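Local atomic coordinates of phosphoribosylaminoimidazole-succinocarboxamide synthase (Ehrlichia chaffeensis str. Arkansas, PDB entry 3KRE), a protein that catalyses the ATP-dependent joining of L-aspartate to 5-amino-1-(5-phospho-D-ribosyl)imidazole-4-carboxylate, giving SAICAR in the de novo purine pathway. Residues A[85-93]-A[210-218]; A[106-117]-A[193-203]. One frame throughout, in Å; residues are numbered along the deposited sequence. Where two conformers were deposited one is given.

From the N terminus the chain first lays down 85-93, the exit from helix 67-84 into strand 91-94. It next forms strand 99-107, whose end begins 106-117, and continues into strand 110-115. After the helices 120-126, 155-160 and 166-189 it returns as 193-203 along strand 192-204, closing the loop of interaction 2. The following residues 210-218 then reach back to 85-93, so the loop of interaction 1 encloses that of interaction 2. Both belong to one antiparallel sheet, with strand 213-214 beside strand 192-204. The two contacts meet directly: D216 pairs with K198 in a salt bridge, and A215 packs its methyl group on I107.

Interaction 1 (A[85-93]-A[210-218]); sequences KGIKTHFIS and SDLFLADEI
K88 reaches along 210-218 with a side chain extended beyond CG: its CB meets F213, and everything from CD to the tip meets D211. K88 CB makes an off-centre CH-pi contact with the F213 ring, 4.2 Å from K88 CB to the ring centroid. K88 CD passes D211 CB and OD2, CE stays beside the same oxygen, and K88 NZ ends in a salt bridge 2.8 Å from D211 OD2. The ammonium meets that oxygen on its anti lone pair, and K171 of helix 166-189 is a second partner of the same atom. The other carboxylate oxygen, D211 OD1, turns back to accept from the backbone N of L212.

Beyond the lysine the backbones meet in a single bridge between T89 and L214. L214 N donates to K88 O over 2.9 Å and almost straight (173°), while H90 N donates to L214 O. A water bridges K88 O and L212 O, so K88 O accepts both a backbone N-H and a water proton. T89 O lies at the edge of the F213 ring, 3.5 Å from F213 CD1.

H90 has CG between its backbone N and carbonyl carbon (chi1 70°), which folds the imidazole back over 210-218. A215 CA sits almost centrally over one ring face, 3.6 Å from the H90 ring centroid. T89 CG2 packs across L214 CB on the side facing helix 67-84, where T89 touches I83. T89 OG1 accepts from F91 N in an ST turn just where strand 91-94 begins.

The chemistry thus passes from a charged pair near the surface to backbone bonds and ring contacts further in; two lysines around D211 OD2 would be expected to favour the ionised carboxylate.

Interaction 2 (A[106-117]-A[193-203]); sequences TIIPIEVVIRNL and KLVDFKLEFGK. With EDO (1,2-ethanediol), chain G; EDO (1,2-ethanediol), chain F.
V195 O is gripped by two successive backbone N-H groups, N116 N at 2.8 Å and L117 N at 3.2 Å, where the chain turns a corner at N116. The side-chain amide of N116 ties the neighbouring carbonyl too, ND2 donating to L194 O from above its plane, with N180 of helix 166-189 as another partner of ND2.

From this corner strand 110-115 runs antiparallel to 193-199, with hydrogen-bonded pairs I114-F197 and V112-L199. I114 CB and CD1 lie over one face of the F197 ring, CB 3.7 Å from F197 CE2. With chi1 64° the phenyl of F197 leans toward 110-115 and turns this face to I114. I114 CD1 also touches L199 CD1.

The face with R115, D196 and K198 carries charges, with V113 among them. R115 and D196 lie side by side, their flat groups nearly perpendicular (89°), in a long salt bridge of 3.7 Å between R115 NH1 and D196 OD2. A water joins these two atoms and L117 O; E140 holds R115 NE, and R224 holds D196 OD2. V113 CG1 covers one guanidinium face. The bent chain of K198 brings CE to 3.2 Å from E111 OE2, but K198 NZ forms salt bridges with E200 OE2 and D216, and E200 OE2 is also held by K144.

Before the inverse gamma turn centred on P109 a separate ladder, its register shifted by two, pairs T106 with K203 and I107 with G202; I108 N donates to F201 O. The broken strand 192-204 thus pairs with 99-107 and 110-115 in the large antiparallel sheet of the SAICAR synthetase fold, with helix 166-189 against the face of V112 and F197.

Interaction 1 (A[85-93]-A[210-218])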
# COMPACT_ATOMS: atom_id res chain seq x y z
N LYS A 85 5.88 15.61 -4.36
CA LYS A 85 6.81 15.92 -3.27
C LYS A 85 8.18 15.27 -3.41
O LYS A 85 8.95 15.30 -2.48
CB LYS A 85 6.23 15.51 -1.90
CG LYS A 85 4.90 16.10 -1.59
CD LYS A 85 5.01 17.57 -1.28
CE LYS A 85 3.71 18.09 -0.65
NZ LYS A 85 3.63 19.58 -0.65
N GLY A 86 8.47 14.68 -4.57
CA GLY A 86 9.78 14.17 -4.88
C GLY A 86 10.01 12.70 -4.55
O GLY A 86 11.15 12.23 -4.62
N ILE A 87 8.95 11.99 -4.22
CA ILE A 87 9.06 10.55 -4.02
C ILE A 87 9.12 9.84 -5.39
O ILE A 87 8.32 10.16 -6.28
CB ILE A 87 7.87 9.99 -3.20
CG1 ILE A 87 7.75 10.70 -1.82
CG2 ILE A 87 8.01 8.50 -3.05
CD1 ILE A 87 8.94 10.53 -0.83
N LYS A 88 10.10 8.95 -5.55
CA LYS A 88 10.26 8.16 -6.77
C LYS A 88 9.27 7.00 -6.71
O LYS A 88 9.22 6.29 -5.70
CB LYS A 88 11.70 7.65 -6.89
CG LYS A 88 12.72 8.76 -6.91
CD LYS A 88 14.18 8.31 -7.05
CE LYS A 88 15.10 9.53 -6.91
NZ LYS A 88 16.54 9.16 -7.09
N THR A 89 8.53 6.78 -7.80
CA THR A 89 7.50 5.74 -7.81
C THR A 89 7.51 5.01 -9.14
O THR A 89 8.13 5.48 -10.11
CB THR A 89 6.09 6.29 -7.63
OG1 THR A 89 5.66 6.88 -8.86
CG2 THR A 89 6.01 7.33 -6.52
N HIS A 90 6.79 3.89 -9.20
CA HIS A 90 6.66 3.18 -10.46
C HIS A 90 5.58 3.76 -11.39
O HIS A 90 5.40 3.32 -12.52
CB HIS A 90 6.41 1.69 -10.22
CG HIS A 90 5.07 1.37 -9.65
ND1 HIS A 90 4.59 0.07 -9.62
CD2 HIS A 90 4.09 2.15 -9.15
CE1 HIS A 90 3.39 0.07 -9.07
NE2 HIS A 90 3.05 1.31 -8.79
N PHE A 91 4.89 4.80 -10.93
CA PHE A 91 3.71 5.24 -11.67
C PHE A 91 4.08 6.02 -12.94
O PHE A 91 4.90 6.97 -12.90
CB PHE A 91 2.82 6.08 -10.77
CG PHE A 91 1.64 6.68 -11.49
CD1 PHE A 91 0.49 5.94 -11.69
CD2 PHE A 91 1.69 7.99 -11.95
CE1 PHE A 91 -0.58 6.50 -12.38
CE2 PHE A 91 0.60 8.58 -12.63
CZ PHE A 91 -0.53 7.82 -12.84
N ILE A 92 3.51 5.61 -14.07
CA ILE A 92 3.67 6.36 -15.33
C ILE A 92 2.42 7.12 -15.74
O ILE A 92 2.47 8.34 -15.97
CB ILE A 92 4.17 5.47 -16.48
CG1 ILE A 92 5.51 4.84 -16.11
CG2 ILE A 92 4.26 6.30 -17.80
CD1 ILE A 92 5.99 3.73 -17.09
N SER A 93 1.30 6.42 -15.89
CA SER A 93 0.08 7.06 -16.34
C SER A 93 -1.15 6.25 -15.96
O SER A 93 -1.09 5.03 -15.87
CB SER A 93 0.15 7.27 -17.86
OG SER A 93 -0.97 8.00 -18.30
N SER A 210 20.31 1.66 -8.76
CA SER A 210 18.93 2.14 -8.76
C SER A 210 18.55 2.67 -7.38
O SER A 210 18.91 2.08 -6.36
CB SER A 210 18.00 0.99 -9.12
OG SER A 210 16.67 1.40 -9.13
N ASP A 211 17.83 3.77 -7.33
CA ASP A 211 17.23 4.20 -6.06
C ASP A 211 15.98 3.32 -5.84
O ASP A 211 15.65 2.46 -6.66
CB ASP A 211 16.92 5.70 -6.12
CG ASP A 211 16.77 6.36 -4.74
OD1 ASP A 211 16.80 5.68 -3.68
OD2 ASP A 211 16.65 7.61 -4.75
N LEU A 212 15.33 3.52 -4.69
CA LEU A 212 14.18 2.75 -4.29
C LEU A 212 12.93 3.43 -4.85
O LEU A 212 12.71 4.63 -4.62
CB LEU A 212 14.12 2.70 -2.76
CG LEU A 212 15.31 2.00 -2.09
CD1 LEU A 212 15.22 2.14 -0.52
CD2 LEU A 212 15.39 0.54 -2.53
N PHE A 213 12.16 2.69 -5.63
CA PHE A 213 10.94 3.19 -6.25
C PHE A 213 9.76 2.62 -5.53
O PHE A 213 9.63 1.40 -5.42
CB PHE A 213 10.88 2.81 -7.72
CG PHE A 213 11.87 3.60 -8.55
CD1 PHE A 213 11.46 4.71 -9.26
CD2 PHE A 213 13.22 3.28 -8.51
CE1 PHE A 213 12.36 5.47 -9.98
CE2 PHE A 213 14.16 4.08 -9.23
CZ PHE A 213 13.72 5.12 -9.97
N LEU A 214 8.84 3.48 -5.14
CA LEU A 214 7.61 3.01 -4.53
C LEU A 214 6.76 2.25 -5.58
O LEU A 214 6.54 2.72 -6.71
CB LEU A 214 6.79 4.17 -3.96
CG LEU A 214 5.62 3.76 -3.08
CD1 LEU A 214 6.10 3.12 -1.78
CD2 LEU A 214 4.80 5.02 -2.82
N ALA A 215 6.28 1.08 -5.17
CA ALA A 215 5.55 0.19 -6.10
C ALA A 215 4.22 -0.25 -5.49
O ALA A 215 3.68 0.44 -4.62
CB ALA A 215 6.44 -0.97 -6.42
N ASP A 216 3.68 -1.39 -5.93
CA ASP A 216 2.38 -1.90 -5.46
C ASP A 216 1.31 -0.80 -5.51
O ASP A 216 1.20 -0.14 -6.53
CB ASP A 216 2.49 -2.54 -4.09
CG ASP A 216 1.30 -3.45 -3.79
OD1 ASP A 216 1.07 -4.35 -4.58
OD2 ASP A 216 0.54 -3.19 -2.83
N GLU A 217 0.52 -0.62 -4.45
CA GLU A 217 -0.54 0.37 -4.48
C GLU A 217 -0.63 1.08 -3.16
O GLU A 217 -0.16 0.58 -2.12
CB GLU A 217 -1.88 -0.31 -4.77
CG GLU A 217 -2.31 -1.28 -3.69
CD GLU A 217 -3.59 -2.01 -4.04
OE1 GLU A 217 -4.69 -1.44 -3.88
OE2 GLU A 217 -3.49 -3.15 -4.51
N ILE A 218 -1.26 2.25 -3.20
CA ILE A 218 -1.60 2.97 -1.99
C ILE A 218 -3.09 3.17 -2.06
O ILE A 218 -3.59 4.00 -2.80
CB ILE A 218 -0.90 4.33 -1.91
CG1 ILE A 218 0.63 4.15 -2.08
CG2 ILE A 218 -1.26 5.03 -0.58
CD1 ILE A 218 1.26 5.46 -2.52
O HOH W 1 10.73 6.01 -3.32

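Interaction 2 (A[106-117]-A[193-203])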
# COMPACT_ATOMS: atom_id res chain seq x y z
N THR A 106 12.07 -4.66 -10.34
CA THR A 106 12.17 -5.82 -9.47
C THR A 106 11.79 -5.44 -8.07
O THR A 106 12.39 -4.53 -7.51
CB THR A 106 13.55 -6.46 -9.51
OG1 THR A 106 13.81 -6.85 -10.87
CG2 THR A 106 13.58 -7.72 -8.67
N ILE A 107 10.79 -6.12 -7.52
CA ILE A 107 10.25 -5.74 -6.23
C ILE A 107 11.16 -6.36 -5.18
O ILE A 107 11.53 -7.53 -5.28
CB ILE A 107 8.80 -6.20 -6.04
CG1 ILE A 107 7.90 -5.58 -7.12
CG2 ILE A 107 8.24 -5.82 -4.65
CD1 ILE A 107 7.92 -4.07 -7.11
N ILE A 108 11.55 -5.57 -4.20
CA ILE A 108 12.28 -6.05 -3.03
C ILE A 108 11.28 -6.81 -2.12
O ILE A 108 10.20 -6.33 -1.85
CB ILE A 108 12.94 -4.87 -2.29
CG1 ILE A 108 13.96 -4.16 -3.18
CG2 ILE A 108 13.55 -5.30 -0.92
CD1 ILE A 108 13.99 -2.71 -2.96
N PRO A 109 11.65 -7.99 -1.65
CA PRO A 109 10.60 -8.81 -1.05
C PRO A 109 10.35 -8.49 0.42
O PRO A 109 10.28 -9.42 1.26
CB PRO A 109 11.17 -10.22 -1.21
CG PRO A 109 12.60 -10.02 -0.96
CD PRO A 109 12.96 -8.65 -1.54
N ILE A 110 10.20 -7.19 0.72
CA ILE A 110 9.91 -6.66 2.05
C ILE A 110 8.61 -5.85 2.00
O ILE A 110 8.42 -5.08 1.04
CB ILE A 110 11.03 -5.69 2.51
CG1 ILE A 110 12.39 -6.39 2.51
CG2 ILE A 110 10.70 -5.08 3.88
CD1 ILE A 110 13.57 -5.45 2.76
N GLU A 111 7.76 -5.98 2.99
CA GLU A 111 6.62 -5.09 3.18
C GLU A 111 7.03 -4.17 4.32
O GLU A 111 7.48 -4.66 5.36
CB GLU A 111 5.39 -5.87 3.59
CG GLU A 111 4.93 -6.78 2.48
CD GLU A 111 3.61 -7.40 2.79
OE1 GLU A 111 3.56 -8.26 3.70
OE2 GLU A 111 2.64 -7.05 2.11
N VAL A 112 6.93 -2.86 4.12
CA VAL A 112 7.23 -1.91 5.17
C VAL A 112 5.90 -1.45 5.73
O VAL A 112 5.05 -0.93 4.99
CB VAL A 112 8.02 -0.71 4.62
CG1 VAL A 112 8.45 0.19 5.77
CG2 VAL A 112 9.23 -1.19 3.77
N VAL A 113 5.69 -1.67 7.02
CA VAL A 113 4.44 -1.26 7.65
C VAL A 113 4.76 -0.10 8.55
O VAL A 113 5.67 -0.19 9.36
CB VAL A 113 3.76 -2.40 8.44
CG1 VAL A 113 2.55 -1.86 9.19
CG2 VAL A 113 3.36 -3.57 7.49
N ILE A 114 4.03 1.00 8.38
CA ILE A 114 4.19 2.22 9.14
C ILE A 114 2.92 2.42 9.97
O ILE A 114 1.81 2.44 9.42
CB ILE A 114 4.42 3.46 8.22
CG1 ILE A 114 5.64 3.27 7.32
CG2 ILE A 114 4.66 4.67 9.08
CD1 ILE A 114 5.37 2.50 6.04
N ARG A 115 3.08 2.54 11.28
CA ARG A 115 1.92 2.64 12.20
C ARG A 115 1.93 3.96 12.97
O ARG A 115 2.93 4.31 13.64
CB ARG A 115 1.95 1.48 13.20
CG ARG A 115 2.13 0.08 12.59
CD ARG A 115 2.02 -1.00 13.62
NE ARG A 115 2.24 -2.32 13.04
CZ ARG A 115 1.31 -3.06 12.46
NH1 ARG A 115 0.06 -2.66 12.38
NH2 ARG A 115 1.63 -4.25 11.98
N ASN A 116 0.79 4.66 12.90
CA ASN A 116 0.54 5.87 13.67
C ASN A 116 -0.29 5.61 14.92
O ASN A 116 -0.05 6.23 15.95
CB ASN A 116 -0.11 6.93 12.79
CG ASN A 116 0.81 7.37 11.67
OD1 ASN A 116 1.95 7.71 11.92
ND2 ASN A 116 0.32 7.35 10.44
N LEU A 117 -1.28 4.75 14.80
CA LEU A 117 -2.03 4.23 15.93
C LEU A 117 -1.94 2.71 15.92
O LEU A 117 -1.65 2.10 14.90
CB LEU A 117 -3.50 4.64 15.85
CG LEU A 117 -3.89 6.06 15.43
CD1 LEU A 117 -5.46 6.14 15.44
CD2 LEU A 117 -3.28 7.13 16.32
N LYS A 193 -8.07 9.97 9.20
CA LYS A 193 -6.85 9.66 9.94
C LYS A 193 -6.17 8.47 9.29
O LYS A 193 -6.79 7.42 9.13
CB LYS A 193 -7.18 9.29 11.39
CG LYS A 193 -6.00 8.93 12.27
CD LYS A 193 -4.91 10.04 12.27
CE LYS A 193 -3.70 9.64 13.14
NZ LYS A 193 -2.61 10.70 13.15
N LEU A 194 -4.90 8.64 8.93
CA LEU A 194 -4.10 7.54 8.42
C LEU A 194 -3.57 6.77 9.61
O LEU A 194 -2.66 7.23 10.30
CB LEU A 194 -2.92 8.05 7.61
CG LEU A 194 -1.99 7.03 6.97
CD1 LEU A 194 -2.76 6.08 6.04
CD2 LEU A 194 -0.86 7.77 6.19
N VAL A 195 -4.19 5.63 9.88
CA VAL A 195 -3.90 4.84 11.07
C VAL A 195 -2.57 4.09 10.89
O VAL A 195 -1.68 4.13 11.73
CB VAL A 195 -5.10 3.89 11.34
CG1 VAL A 195 -4.77 2.82 12.40
CG2 VAL A 195 -6.36 4.71 11.72
N ASP A 196 -2.46 3.38 9.78
CA ASP A 196 -1.25 2.68 9.43
C ASP A 196 -1.33 2.40 7.93
O ASP A 196 -2.37 2.64 7.33
CB ASP A 196 -1.05 1.38 10.24
CG ASP A 196 -2.15 0.31 10.04
OD1 ASP A 196 -2.62 0.09 8.92
OD2 ASP A 196 -2.51 -0.38 11.02
N PHE A 197 -0.23 1.93 7.36
CA PHE A 197 -0.21 1.54 5.96
C PHE A 197 1.01 0.71 5.63
O PHE A 197 1.93 0.64 6.43
CB PHE A 197 -0.30 2.77 5.04
CG PHE A 197 0.86 3.71 5.13
CD1 PHE A 197 1.81 3.75 4.13
CD2 PHE A 197 0.98 4.56 6.19
CE1 PHE A 197 2.87 4.64 4.20
CE2 PHE A 197 2.05 5.48 6.26
CZ PHE A 197 2.99 5.50 5.27
N LYS A 198 0.96 0.01 4.48
CA LYS A 198 2.00 -0.88 4.03
C LYS A 198 2.52 -0.37 2.69
O LYS A 198 1.73 -0.00 1.80
CB LYS A 198 1.46 -2.32 3.86
CG LYS A 198 2.45 -3.38 3.37
CD LYS A 198 2.62 -3.46 1.85
CE LYS A 198 1.51 -4.28 1.11
NZ LYS A 198 1.41 -3.71 -0.27
N LEU A 199 3.84 -0.36 2.55
CA LEU A 199 4.53 0.02 1.33
C LEU A 199 5.39 -1.13 0.82
O LEU A 199 5.88 -1.95 1.60
CB LEU A 199 5.48 1.19 1.60
CG LEU A 199 4.85 2.46 2.13
CD1 LEU A 199 5.97 3.52 2.36
CD2 LEU A 199 3.75 2.98 1.14
N GLU A 200 5.59 -1.17 -0.50
CA GLU A 200 6.57 -2.02 -1.13
C GLU A 200 7.37 -1.19 -2.09
O GLU A 200 6.83 -0.27 -2.73
CB GLU A 200 5.89 -3.16 -1.93
CG GLU A 200 5.16 -4.12 -1.01
CD GLU A 200 4.45 -5.21 -1.79
OE1 GLU A 200 4.96 -5.63 -2.86
OE2 GLU A 200 3.42 -5.68 -1.27
N PHE A 201 8.64 -1.53 -2.20
CA PHE A 201 9.54 -0.81 -3.08
C PHE A 201 10.19 -1.78 -4.05
O PHE A 201 10.32 -2.97 -3.76
CB PHE A 201 10.63 -0.14 -2.27
CG PHE A 201 10.15 1.03 -1.40
CD1 PHE A 201 10.28 2.35 -1.83
CD2 PHE A 201 9.60 0.79 -0.14
CE1 PHE A 201 9.83 3.40 -1.00
CE2 PHE A 201 9.15 1.86 0.66
CZ PHE A 201 9.30 3.13 0.23
N GLY A 202 10.68 -1.24 -5.16
CA GLY A 202 11.44 -2.03 -6.11
C GLY A 202 12.56 -1.19 -6.71
O GLY A 202 12.71 -0.02 -6.39
N LYS A 203 13.37 -1.83 -7.52
CA LYS A 203 14.50 -1.16 -8.12
C LYS A 203 14.48 -1.40 -9.61
O LYS A 203 13.95 -2.45 -10.08
CB LYS A 203 15.80 -1.67 -7.51
CG LYS A 203 15.99 -1.22 -6.07
CD LYS A 203 17.44 -1.24 -5.65
CE LYS A 203 17.90 -2.55 -5.16
NZ LYS A 203 19.40 -2.49 -4.87
C1 EDO G . -1.56 -1.93 6.61
O1 EDO G . -2.70 -1.81 7.44
C2 EDO G . -1.07 -3.36 6.73
O2 EDO G . -0.44 -3.46 7.99
C1 EDO F . 2.66 -8.44 6.49
O1 EDO F . 1.65 -8.75 5.52
C2 EDO F . 2.15 -7.32 7.36
O2 EDO F . 1.05 -7.87 8.08
O HOH W 2 9.72 -3.63 -0.78
O HOH W 3 7.33 -7.33 -1.40
O HOH W 4 -1.30 -0.25 13.33